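PDB 1J3L: demethylmenaquinone Methyltransferase from Thermus thermophilus, which is of unknown function but belongs to the RraA-like family of compact alpha/beta proteins, with three protein chains in its assembly. Local coordinates for residues G140-A145 with L151-P156; L77-W82 with T98-E103; R34-R39 with L51-A56; V128-K131 with E136-P139. All coordinates share one frame; numbering follows the deposited sequence.

Contact 1. Residues G140-A145 with L151-P156; sequences GSFLLA and LLLPEP
Strands 142-145 and 151-153 run antiparallel, their axes 4.8 Å apart at closest approach with 162° between their directions. They are the two arms of a beta hairpin, which enters the large mixed sheet beside strand 31-39. Phe142 with Leu153 and Leu144 with Leu151 are hydrogen-bonded pairs, each exchanging two backbone bonds; Phe142 N lies 2.7 Å from Leu153 O, and Leu144 N lies 2.9 Å from Leu151 O. The non-hydrogen-bonded pair between them, Leu143 and Leu152, adds CA-H...O contacts, such as Leu152 CA to Phe142 O at 3.4 Å.

Leucines fill both faces of the strands, where Leu143, Leu144 and Leu151-Leu153 are buried. On one, the CD2 branch of Leu152 rests against CB, CG and CD1 of Leu143, 3.7 Å from CD1, while Val135 of strand 135-137 also touches Leu152. On the other, Leu144 reaches diagonally to Leu153, CD1 to CD1 4.2 Å, and Leu8 of helix 5-11 packs on Leu144 and Leu151. Ahead of the strand, Gly140 has a positive phi at which a CB would jam against the carbonyl O of Pro139. Ser141 OG is hydrogen-bonded to the carbonyl O of Leu138, while its CB faces Leu153 O.

Past Pro154 regular pairing stops, yet the chain stays beside Phe142; the Glu155 side chain comes about 3 Å, between nearest atoms, from a bound magnesium ion. Phe142 has CG opposite its amide nitrogen (chi1 -172°), which turns one face of the ring toward Pro156. There Pro156 CB makes a CH-pi contact, 4.0 Å from the ring centroid.

Contact 2. Residues L77-W82 with T98-E103; sequences LARRAW and TEELRE
The guanidinium of Arg79 is approached at its edge by the carboxylate of Glu100, the two planes standing 31° apart. Glu100 CB and water 1 also lie at the edge, in the guanidinium plane. The salt bridge is carried by one carboxylate oxygen: Arg79 NH1 lies 2.8 Å from Glu100 OE1, approaching on the anti side and 29° out of the carboxylate plane. NH2 of Arg79 adds a weak bond to the same OE1 at 3.3 Å. Water 2 bridges the pair as well, accepting from Arg79 NH2 and donating to Glu100 OE1 at 2.6 Å, so OE1 has three partners, one of them weak. Water 1 donates to the backbone O of Glu100 at 2.8 Å and is met weakly by Arg79 NH1.

Helix 75-83 is the crossover between parallel neighbouring strands 58-63 and 88-92, and the short helix 98-101 leads from strand 88-92 to its own parallel neighbour 107-110. The contact thus joins the helices of two consecutive beta-alpha-beta units on one side of the sheet. Beside the ion pair, Ala78 CB meets Leu101 CD2 at 3.5 Å, tighter than ordinary van der Waals contact; alanine's single methyl suits a place where two helices come close. Both of these side chains rest on Leu108 of strand 107-110.

Arginine suits this partly exposed position because its long chain, bent at chi3 (-75°), carries the charge across from a CB that does not itself face the other helix. Glu99, next to the acid of this pair, makes a salt bridge to Arg30 of a second subunit.

Contact 3. Residues R34-R39 with L51-A56; sequences RVRTLR and LEEEGA
Arg36 has its CG trans to the main-chain nitrogen (chi1 -161°) and bends at the next bond (chi2 85°), which lifts its guanidinium off strand 34-39 toward Glu53. Glu53 sends CG away from its own carbonyl carbon and stays extended beyond it, so its carboxylate reaches out from the loop to meet the arginine. The two chains cross at about a right angle, yet the planes of their charged groups are only 13° apart, nearly coplanar.

The salt bridge has a single hydrogen bond, Arg36 NH2 to Glu53 OE1 at 3.1 Å. OE1 is met nearly end-on to its C-O bond and sits slightly tilted from the guanidinium plane at the edge. NH1 of Arg36 also faces this oxygen at 3.5 Å without a second bond. The stronger partner of the arginine is Asp127, whose OD2 takes the NE end, so the cation has two acid partners and the rotation of its flat group is probably restricted.

Strand 31-39 and strand 58-63 are parallel neighbours joined through helix 45-51, a beta-alpha-beta crossover, and residues 51-56 form its return loop. The backbones are well separated here, with Arg36 CA 8.9 Å from Gly55 CA, and the two long charged side chains span the gap near the surface. The Arg36 side chain also touches Val50 and Leu60, and arginine, with a long aliphatic chain behind its charge, suits such a mixed setting. Gln58 NE2 holds the loop by bonding the carbonyl oxygens of Glu54 and Ala56.

Contact 4. Residues V128-K131 with E136-P139; sequences VPLK and EVLP
A small beta hairpin, strands 130-132 and 135-137, is the element this contact belongs to, and Leu130 with Val137 is a hydrogen-bonded pair. Leu130 N lies 2.8 Å from Val137 O, with the donor in the carbonyl plane. The return bond, Val137 N to Leu130 O, is 2.7 Å long, but its donor stands 38° above the carbonyl plane. Leu130 O also receives a CA-H...O contact from Glu136 CA at 3.1 Å, so this one carbonyl has two partners on the opposite strand. Leu130 CB and Val137 CB lie 4.1 Å apart on the buried face, where both side chains touch Phe61 of strand 58-63; branched apolar residues suit that inward side.

Lys131 and Glu136, a non-hydrogen-bonded pair, occupy the other face with their CA atoms 4.4 Å apart. Both side chains are exposed, as fits charged residues. Glu136 runs extended from its strand, and its CG lies near Leu130 O.

Toward the open end two prolines take over from regular pairing. Pro129, which has no N-H to give, packs its ring CB 3.8 Å from Leu138 CD2. The leucine end reaches it because CG stands opposite the carbonyl carbon (chi1 -62°), although its CB does not point at the other segment. Pro139 lays its CG 3.7 Å from Val128 O, an oxygen already bound by Thr37 OG1. The arrangement is that of a short antiparallel beta hairpin with a two-residue connection, its Leu130-Val137 pair buried and its Lys131-Glu136 pair exposed.

How the contacts relate
Strand 31-39, which carries residues 34-39 of contact 3, is the element that both contact 1 and contact 4 bind. Ser141 O lies 2.7 Å from Val35 N, a probable hydrogen bond that attaches contact 1 to it. Contact 4 is tied to it by another probable bond, Arg39 NH2 to Pro129 O at 2.6 Å. The two hairpins, contacts 4 and 1, follow each other in the chain and pack directly, with Leu152 CD1 3.4 Å from Val137 CG2. Contact 2 meets contact 3 through the salt bridge of Arg80 NE to Glu52 OE2. Its centre is about 23 Å from that of contact 1, whose Glu155 lies near the magnesium ion, and these two occupy opposite sides of the chain's centre.

Contact 1. Residues G140-A145 with L151-P156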
loop_
_atom_site.group_PDB
_atom_site.type_symbol
_atom_site.label_atom_id
_atom_site.label_comp_id
_atom_site.label_asym_id
_atom_site.label_seq_id
_atom_site.Cartn_x
_atom_site.Cartn_y
_atom_site.Cartn_z
ATOM N N GLY A 140 28.433 1.207 5.254
ATOM C CA GLY A 140 29.468 1.736 4.389
ATOM C C GLY A 140 29.122 1.838 2.923
ATOM O O GLY A 140 29.905 2.379 2.137
ATOM N N SER A 141 27.971 1.310 2.536
ATOM C CA SER A 141 27.558 1.393 1.140
ATOM C C SER A 141 26.847 2.727 0.992
ATOM O O SER A 141 26.569 3.387 1.987
ATOM C CB SER A 141 26.612 0.243 0.787
ATOM O OG SER A 141 25.542 0.172 1.713
ATOM N N PHE A 142 26.569 3.129 -0.243
ATOM C CA PHE A 142 25.881 4.391 -0.495
ATOM C C PHE A 142 24.424 4.083 -0.820
ATOM O O PHE A 142 24.133 3.212 -1.641
ATOM C CB PHE A 142 26.522 5.132 -1.674
ATOM C CG PHE A 142 25.999 6.533 -1.875
ATOM C CD1 PHE A 142 26.246 7.528 -0.938
ATOM C CD2 PHE A 142 25.259 6.854 -3.007
ATOM C CE1 PHE A 142 25.763 8.829 -1.128
ATOM C CE2 PHE A 142 24.771 8.142 -3.206
ATOM C CZ PHE A 142 25.024 9.134 -2.262
ATOM N N LEU A 143 23.505 4.785 -0.164
ATOM C CA LEU A 143 22.094 4.561 -0.413
ATOM C C LEU A 143 21.443 5.744 -1.103
ATOM O O LEU A 143 21.741 6.904 -0.820
ATOM C CB LEU A 143 21.356 4.238 0.890
ATOM C CG LEU A 143 19.850 3.966 0.774
ATOM C CD1 LEU A 143 19.374 3.129 1.957
ATOM C CD2 LEU A 143 19.094 5.282 0.708
ATOM N N LEU A 144 20.552 5.424 -2.028
ATOM C CA LEU A 144 19.820 6.415 -2.785
ATOM C C LEU A 144 18.358 6.064 -2.619
ATOM O O LEU A 144 17.981 4.896 -2.689
ATOM C CB LEU A 144 20.224 6.356 -4.259
ATOM C CG LEU A 144 21.299 7.350 -4.705
ATOM C CD1 LEU A 144 22.120 6.781 -5.844
ATOM C CD2 LEU A 144 20.630 8.648 -5.110
ATOM N N ALA A 145 17.529 7.073 -2.388
ATOM C CA ALA A 145 16.112 6.823 -2.207
ATOM C C ALA A 145 15.244 7.868 -2.873
ATOM O O ALA A 145 15.475 9.074 -2.735
ATOM C CB ALA A 145 15.786 6.748 -0.717
ATOM N N LEU A 151 18.302 2.384 -4.031
ATOM C CA LEU A 151 19.464 1.832 -4.712
ATOM C C LEU A 151 20.648 1.811 -3.743
ATOM O O LEU A 151 20.974 2.822 -3.120
ATOM C CB LEU A 151 19.824 2.668 -5.942
ATOM C CG LEU A 151 20.961 2.106 -6.811
ATOM C CD1 LEU A 151 20.526 0.791 -7.443
ATOM C CD2 LEU A 151 21.335 3.102 -7.892
ATOM N N LEU A 152 21.277 0.649 -3.616
ATOM C CA LEU A 152 22.427 0.473 -2.736
ATOM C C LEU A 152 23.681 0.214 -3.566
ATOM O O LEU A 152 23.769 -0.803 -4.250
ATOM C CB LEU A 152 22.198 -0.714 -1.801
ATOM C CG LEU A 152 21.078 -0.644 -0.764
ATOM C CD1 LEU A 152 20.994 -1.986 -0.057
ATOM C CD2 LEU A 152 21.358 0.473 0.237
ATOM N N LEU A 153 24.645 1.128 -3.493
ATOM C CA LEU A 153 25.898 1.011 -4.237
ATOM C C LEU A 153 27.047 0.730 -3.272
ATOM O O LEU A 153 27.078 1.273 -2.167
ATOM C CB LEU A 153 26.163 2.309 -5.006
ATOM C CG LEU A 153 25.062 2.707 -5.996
ATOM C CD1 LEU A 153 25.276 4.111 -6.516
ATOM C CD2 LEU A 153 25.046 1.714 -7.130
ATOM N N PRO A 154 28.009 -0.122 -3.676
ATOM C CA PRO A 154 29.160 -0.467 -2.825
ATOM C C PRO A 154 29.876 0.778 -2.302
ATOM O O PRO A 154 30.567 0.733 -1.288
ATOM C CB PRO A 154 30.036 -1.301 -3.755
ATOM C CG PRO A 154 29.029 -1.949 -4.671
ATOM C CD PRO A 154 28.109 -0.797 -4.982
ATOM N N GLU A 155 29.702 1.877 -3.029
ATOM C CA GLU A 155 30.267 3.177 -2.685
ATOM C C GLU A 155 29.542 4.193 -3.571
ATOM O O GLU A 155 28.893 3.814 -4.549
ATOM C CB GLU A 155 31.783 3.210 -2.934
ATOM C CG GLU A 155 32.218 3.242 -4.396
ATOM C CD GLU A 155 33.695 3.616 -4.566
ATOM O OE1 GLU A 155 34.576 2.851 -4.112
ATOM O OE2 GLU A 155 33.975 4.683 -5.155
ATOM N N PRO A 156 29.624 5.492 -3.238
ATOM C CA PRO A 156 28.939 6.499 -4.057
ATOM C C PRO A 156 29.369 6.472 -5.525
ATOM O O PRO A 156 30.383 5.865 -5.870
ATOM C CB PRO A 156 29.289 7.811 -3.351
ATOM C CG PRO A 156 30.632 7.519 -2.748
ATOM C CD PRO A 156 30.440 6.134 -2.193
#

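Contact 2. Residues L77-W82 with T98-E103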
loop_
_atom_site.group_PDB
_atom_site.type_symbol
_atom_site.label_atom_id
_atom_site.label_comp_id
_atom_site.label_asym_id
_atom_site.label_seq_id
_atom_site.Cartn_x
_atom_site.Cartn_y
_atom_site.Cartn_z
ATOM N N LEU A 77 12.658 11.323 17.876
ATOM C CA LEU A 77 13.848 10.819 17.200
ATOM C C LEU A 77 13.997 11.403 15.803
ATOM O O LEU A 77 15.107 11.668 15.349
ATOM C CB LEU A 77 13.832 9.290 17.139
ATOM C CG LEU A 77 14.065 8.605 18.493
ATOM C CD1 LEU A 77 14.128 7.103 18.295
ATOM C CD2 LEU A 77 15.376 9.102 19.128
ATOM N N ALA A 78 12.882 11.623 15.118
ATOM C CA ALA A 78 12.957 12.194 13.782
ATOM C C ALA A 78 13.639 13.560 13.862
ATOM O O ALA A 78 14.567 13.853 13.098
ATOM C CB ALA A 78 11.563 12.335 13.188
ATOM N N ARG A 79 13.174 14.390 14.792
ATOM C CA ARG A 79 13.736 15.715 14.973
ATOM C C ARG A 79 15.184 15.617 15.423
ATOM O O ARG A 79 16.007 16.396 14.995
ATOM C CB ARG A 79 12.924 16.502 16.008
ATOM C CG ARG A 79 11.500 16.831 15.565
ATOM C CD ARG A 79 10.731 17.720 16.579
ATOM N NE ARG A 79 10.266 17.025 17.789
ATOM C CZ ARG A 79 9.120 16.358 17.891
ATOM N NH1 ARG A 79 8.311 16.298 16.850
ATOM N NH2 ARG A 79 8.799 15.722 19.019
ATOM N N ARG A 80 15.498 14.654 16.284
ATOM C CA ARG A 80 16.870 14.504 16.745
ATOM C C ARG A 80 17.786 14.156 15.562
ATOM O O ARG A 80 18.834 14.776 15.377
ATOM C CB ARG A 80 16.959 13.430 17.837
ATOM C CG ARG A 80 18.190 13.569 18.704
ATOM C CD ARG A 80 18.302 14.973 19.301
ATOM N NE ARG A 80 19.663 15.210 19.767
ATOM C CZ ARG A 80 20.266 16.393 19.759
ATOM N NH1 ARG A 80 19.630 17.466 19.311
ATOM N NH2 ARG A 80 21.521 16.496 20.169
ATOM N N ALA A 81 17.366 13.183 14.752
ATOM C CA ALA A 81 18.134 12.749 13.586
ATOM C C ALA A 81 18.441 13.929 12.688
ATOM O O ALA A 81 19.552 14.056 12.155
ATOM C CB ALA A 81 17.358 11.688 12.803
ATOM N N TRP A 82 17.449 14.797 12.530
ATOM C CA TRP A 82 17.605 15.982 11.706
ATOM C C TRP A 82 18.598 16.972 12.303
ATOM O O TRP A 82 19.439 17.514 11.585
ATOM C CB TRP A 82 16.260 16.668 11.509
ATOM C CG TRP A 82 16.351 17.950 10.760
ATOM C CD1 TRP A 82 16.842 18.128 9.501
ATOM C CD2 TRP A 82 15.903 19.235 11.204
ATOM N NE1 TRP A 82 16.722 19.440 9.128
ATOM C CE2 TRP A 82 16.148 20.143 10.152
ATOM C CE3 TRP A 82 15.312 19.704 12.386
ATOM C CZ2 TRP A 82 15.825 21.497 10.244
ATOM C CZ3 TRP A 82 14.988 21.056 12.479
ATOM C CH2 TRP A 82 15.245 21.935 11.410
ATOM N N THR A 98 3.109 10.099 12.749
ATOM C CA THR A 98 3.161 10.457 11.345
ATOM C C THR A 98 2.967 11.953 11.070
ATOM O O THR A 98 3.676 12.516 10.241
ATOM C CB THR A 98 2.136 9.643 10.540
ATOM O OG1 THR A 98 0.884 9.648 11.223
ATOM C CG2 THR A 98 2.594 8.211 10.399
ATOM N N GLU A 99 2.023 12.603 11.748
ATOM C CA GLU A 99 1.823 14.030 11.510
ATOM C C GLU A 99 3.112 14.808 11.808
ATOM O O GLU A 99 3.457 15.747 11.099
ATOM C CB GLU A 99 0.675 14.604 12.357
ATOM C CG GLU A 99 0.260 16.020 11.890
ATOM C CD GLU A 99 -0.715 16.727 12.819
ATOM O OE1 GLU A 99 -1.673 16.081 13.306
ATOM O OE2 GLU A 99 -0.528 17.944 13.047
ATOM N N GLU A 100 3.826 14.415 12.858
ATOM C CA GLU A 100 5.080 15.086 13.195
ATOM C C GLU A 100 6.245 14.706 12.260
ATOM O O GLU A 100 7.076 15.551 11.924
ATOM C CB GLU A 100 5.466 14.791 14.650
ATOM C CG GLU A 100 4.587 15.479 15.689
ATOM C CD GLU A 100 4.864 14.972 17.097
ATOM O OE1 GLU A 100 6.053 14.789 17.438
ATOM O OE2 GLU A 100 3.899 14.762 17.863
ATOM N N LEU A 101 6.301 13.449 11.834
ATOM C CA LEU A 101 7.379 13.008 10.958
ATOM C C LEU A 101 7.386 13.793 9.647
ATOM O O LEU A 101 8.451 14.176 9.149
ATOM C CB LEU A 101 7.248 11.505 10.658
ATOM C CG LEU A 101 7.275 10.528 11.847
ATOM C CD1 LEU A 101 7.191 9.108 11.317
ATOM C CD2 LEU A 101 8.552 10.701 12.689
ATOM N N ARG A 102 6.188 14.033 9.111
ATOM C CA ARG A 102 5.997 14.742 7.846
ATOM C C ARG A 102 6.603 16.144 7.834
ATOM O O ARG A 102 6.977 16.659 6.785
ATOM C CB ARG A 102 4.504 14.852 7.535
ATOM C CG ARG A 102 4.193 15.409 6.164
ATOM C CD ARG A 102 4.379 14.336 5.088
ATOM N NE ARG A 102 4.184 14.866 3.743
ATOM C CZ ARG A 102 4.992 15.752 3.169
ATOM N NH1 ARG A 102 6.056 16.206 3.824
ATOM N NH2 ARG A 102 4.733 16.194 1.943
ATOM N N GLU A 103 6.694 16.746 9.010
ATOM C CA GLU A 103 7.219 18.095 9.161
ATOM C C GLU A 103 8.731 18.221 9.341
ATOM O O GLU A 103 9.241 19.335 9.415
ATOM C CB GLU A 103 6.502 18.775 10.334
ATOM C CG GLU A 103 5.066 19.112 10.003
ATOM C CD GLU A 103 4.280 19.609 11.193
ATOM O OE1 GLU A 103 4.782 20.484 11.930
ATOM O OE2 GLU A 103 3.146 19.125 11.378
HETATM O O HOH W 1 8.388 17.310 13.657
HETATM O O HOH W 2 6.864 13.327 19.452
#

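Contact 3. Residues R34-R39 with L51-A56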
loop_
_atom_site.group_PDB
_atom_site.type_symbol
_atom_site.label_atom_id
_atom_site.label_comp_id
_atom_site.label_asym_id
_atom_site.label_seq_id
_atom_site.Cartn_x
_atom_site.Cartn_y
_atom_site.Cartn_z
ATOM N N ARG A 34 25.703 7.873 2.986
ATOM C CA ARG A 34 26.494 6.734 3.410
ATOM C C ARG A 34 25.633 5.945 4.395
ATOM O O ARG A 34 25.120 6.506 5.363
ATOM C CB ARG A 34 27.783 7.211 4.094
ATOM C CG ARG A 34 28.756 6.085 4.410
ATOM C CD ARG A 34 30.014 6.583 5.116
ATOM N NE ARG A 34 31.002 5.516 5.276
ATOM C CZ ARG A 34 31.746 5.020 4.287
ATOM N NH1 ARG A 34 31.624 5.491 3.056
ATOM N NH2 ARG A 34 32.614 4.049 4.528
ATOM N N VAL A 35 25.481 4.651 4.142
ATOM C CA VAL A 35 24.672 3.777 4.979
ATOM C C VAL A 35 25.278 3.413 6.330
ATOM O O VAL A 35 26.472 3.143 6.457
ATOM C CB VAL A 35 24.333 2.444 4.236
ATOM C CG1 VAL A 35 23.616 1.491 5.165
ATOM C CG2 VAL A 35 23.472 2.723 3.016
ATOM N N ARG A 36 24.410 3.406 7.330
ATOM C CA ARG A 36 24.742 3.051 8.699
ATOM C C ARG A 36 23.625 2.055 9.023
ATOM O O ARG A 36 22.454 2.352 8.802
ATOM C CB ARG A 36 24.624 4.280 9.596
ATOM C CG ARG A 36 25.361 4.159 10.899
ATOM C CD ARG A 36 26.820 4.555 10.759
ATOM N NE ARG A 36 27.557 4.215 11.970
ATOM C CZ ARG A 36 27.294 4.706 13.177
ATOM N NH1 ARG A 36 26.306 5.573 13.347
ATOM N NH2 ARG A 36 28.015 4.319 14.218
ATOM N N THR A 37 23.965 0.882 9.534
ATOM C CA THR A 37 22.941 -0.115 9.820
ATOM C C THR A 37 22.685 -0.359 11.293
ATOM O O THR A 37 23.465 0.038 12.164
ATOM C CB THR A 37 23.285 -1.475 9.191
ATOM O OG1 THR A 37 24.439 -2.029 9.843
ATOM C CG2 THR A 37 23.573 -1.308 7.706
ATOM N N LEU A 38 21.579 -1.047 11.551
ATOM C CA LEU A 38 21.170 -1.370 12.901
ATOM C C LEU A 38 20.118 -2.470 12.845
ATOM O O LEU A 38 19.215 -2.446 12.004
ATOM C CB LEU A 38 20.604 -0.116 13.557
ATOM C CG LEU A 38 20.160 -0.142 15.008
ATOM C CD1 LEU A 38 21.298 -0.618 15.891
ATOM C CD2 LEU A 38 19.716 1.262 15.403
ATOM N N ARG A 39 20.256 -3.448 13.727
ATOM C CA ARG A 39 19.304 -4.543 13.790
ATOM C C ARG A 39 18.731 -4.577 15.191
ATOM O O ARG A 39 19.468 -4.624 16.173
ATOM C CB ARG A 39 19.979 -5.878 13.476
ATOM C CG ARG A 39 19.037 -7.063 13.607
ATOM C CD ARG A 39 19.717 -8.375 13.263
ATOM N NE ARG A 39 20.151 -8.415 11.869
ATOM C CZ ARG A 39 21.418 -8.520 11.482
ATOM N NH1 ARG A 39 22.387 -8.601 12.388
ATOM N NH2 ARG A 39 21.718 -8.541 10.188
ATOM N N LEU A 51 21.449 7.703 16.561
ATOM C CA LEU A 51 21.076 8.945 15.884
ATOM C C LEU A 51 21.653 10.169 16.579
ATOM O O LEU A 51 21.602 11.276 16.045
ATOM C CB LEU A 51 19.558 9.083 15.783
ATOM C CG LEU A 51 18.838 8.279 14.695
ATOM C CD1 LEU A 51 17.354 8.507 14.813
ATOM C CD2 LEU A 51 19.311 8.706 13.323
ATOM N N GLU A 52 22.210 9.964 17.766
ATOM C CA GLU A 52 22.797 11.057 18.529
ATOM C C GLU A 52 24.223 11.280 18.044
ATOM O O GLU A 52 24.863 12.276 18.388
ATOM C CB GLU A 52 22.806 10.712 20.017
ATOM C CG GLU A 52 22.820 11.917 20.928
ATOM C CD GLU A 52 21.580 12.773 20.770
ATOM O OE1 GLU A 52 20.479 12.312 21.144
ATOM O OE2 GLU A 52 21.706 13.908 20.266
ATOM N N GLU A 53 24.718 10.334 17.248
ATOM C CA GLU A 53 26.065 10.437 16.713
ATOM C C GLU A 53 25.947 11.242 15.435
ATOM O O GLU A 53 24.922 11.166 14.747
ATOM C CB GLU A 53 26.650 9.047 16.433
ATOM C CG GLU A 53 26.358 8.079 17.557
ATOM C CD GLU A 53 27.290 6.892 17.591
ATOM O OE1 GLU A 53 27.595 6.327 16.521
ATOM O OE2 GLU A 53 27.708 6.516 18.702
ATOM N N GLU A 54 26.956 12.046 15.124
ATOM C CA GLU A 54 26.841 12.825 13.922
ATOM C C GLU A 54 26.579 12.039 12.662
ATOM O O GLU A 54 27.342 11.141 12.319
ATOM C CB GLU A 54 28.011 13.832 13.823
ATOM C CG GLU A 54 27.503 15.235 14.351
ATOM C CD GLU A 54 28.189 15.866 15.606
ATOM O OE1 GLU A 54 29.290 16.440 15.486
ATOM O OE2 GLU A 54 27.605 15.856 16.714
ATOM N N GLY A 55 25.471 12.394 12.003
ATOM C CA GLY A 55 25.051 11.708 10.794
ATOM C C GLY A 55 25.132 12.487 9.489
ATOM O O GLY A 55 24.402 12.187 8.536
ATOM N N ALA A 56 26.024 13.469 9.430
ATOM C CA ALA A 56 26.203 14.260 8.224
ATOM C C ALA A 56 26.432 13.351 7.016
ATOM O O ALA A 56 27.307 12.488 7.026
ATOM C CB ALA A 56 27.372 15.184 8.404
#

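Contact 4. Residues V128-K131 with E136-P139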
loop_
_atom_site.group_PDB
_atom_site.type_symbol
_atom_site.label_atom_id
_atom_site.label_comp_id
_atom_site.label_asym_id
_atom_site.label_seq_id
_atom_site.Cartn_x
_atom_site.Cartn_y
_atom_site.Cartn_z
ATOM N N VAL A 128 26.086 -3.864 11.301
ATOM C CA VAL A 128 26.264 -5.253 10.876
ATOM C C VAL A 128 25.579 -5.454 9.531
ATOM O O VAL A 128 24.658 -4.714 9.182
ATOM C CB VAL A 128 25.624 -6.253 11.852
ATOM C CG1 VAL A 128 26.333 -6.216 13.191
ATOM C CG2 VAL A 128 24.152 -5.942 12.004
ATOM N N PRO A 129 26.028 -6.450 8.750
ATOM C CA PRO A 129 25.401 -6.693 7.451
ATOM C C PRO A 129 23.935 -7.051 7.682
ATOM O O PRO A 129 23.623 -7.844 8.567
ATOM C CB PRO A 129 26.199 -7.875 6.897
ATOM C CG PRO A 129 27.553 -7.675 7.494
ATOM C CD PRO A 129 27.225 -7.296 8.920
ATOM N N LEU A 130 23.039 -6.467 6.896
ATOM C CA LEU A 130 21.615 -6.751 7.038
ATOM C C LEU A 130 21.098 -7.439 5.789
ATOM O O LEU A 130 21.668 -7.295 4.708
ATOM C CB LEU A 130 20.813 -5.458 7.214
ATOM C CG LEU A 130 21.163 -4.431 8.283
ATOM C CD1 LEU A 130 20.273 -3.220 8.064
ATOM C CD2 LEU A 130 20.969 -4.999 9.674
ATOM N N LYS A 131 20.001 -8.168 5.942
ATOM C CA LYS A 131 19.371 -8.843 4.817
ATOM C C LYS A 131 17.913 -8.389 4.852
ATOM O O LYS A 131 17.135 -8.835 5.693
ATOM C CB LYS A 131 19.460 -10.369 4.976
ATOM C CG LYS A 131 19.085 -11.149 3.717
ATOM C CD LYS A 131 18.655 -12.574 4.042
ATOM C CE LYS A 131 17.393 -12.575 4.905
ATOM N NZ LYS A 131 16.834 -13.938 5.137
ATOM N N GLU A 136 20.861 -7.523 0.562
ATOM C CA GLU A 136 21.863 -7.296 1.591
ATOM C C GLU A 136 22.174 -5.806 1.713
ATOM O O GLU A 136 22.443 -5.132 0.718
ATOM C CB GLU A 136 23.143 -8.073 1.242
ATOM C CG GLU A 136 24.317 -7.844 2.192
ATOM C CD GLU A 136 25.570 -8.628 1.795
ATOM O OE1 GLU A 136 26.117 -8.373 0.696
ATOM O OE2 GLU A 136 26.007 -9.497 2.584
ATOM N N VAL A 137 22.119 -5.286 2.933
ATOM C CA VAL A 137 22.431 -3.881 3.157
ATOM C C VAL A 137 23.690 -3.832 3.999
ATOM O O VAL A 137 23.747 -4.394 5.088
ATOM C CB VAL A 137 21.283 -3.155 3.860
ATOM C CG1 VAL A 137 21.674 -1.708 4.119
ATOM C CG2 VAL A 137 20.032 -3.207 2.974
ATOM N N LEU A 138 24.709 -3.166 3.480
ATOM C CA LEU A 138 25.986 -3.116 4.170
ATOM C C LEU A 138 26.385 -1.774 4.747
ATOM O O LEU A 138 26.184 -0.723 4.134
ATOM C CB LEU A 138 27.104 -3.584 3.229
ATOM C CG LEU A 138 27.087 -5.012 2.678
ATOM C CD1 LEU A 138 28.175 -5.138 1.630
ATOM C CD2 LEU A 138 27.305 -6.024 3.792
ATOM N N PRO A 139 26.960 -1.798 5.953
ATOM C CA PRO A 139 27.395 -0.561 6.584
ATOM C C PRO A 139 28.495 -0.059 5.652
ATOM O O PRO A 139 29.379 -0.837 5.271
ATOM C CB PRO A 139 27.970 -1.034 7.916
ATOM C CG PRO A 139 27.271 -2.339 8.166
ATOM C CD PRO A 139 27.254 -2.959 6.809
#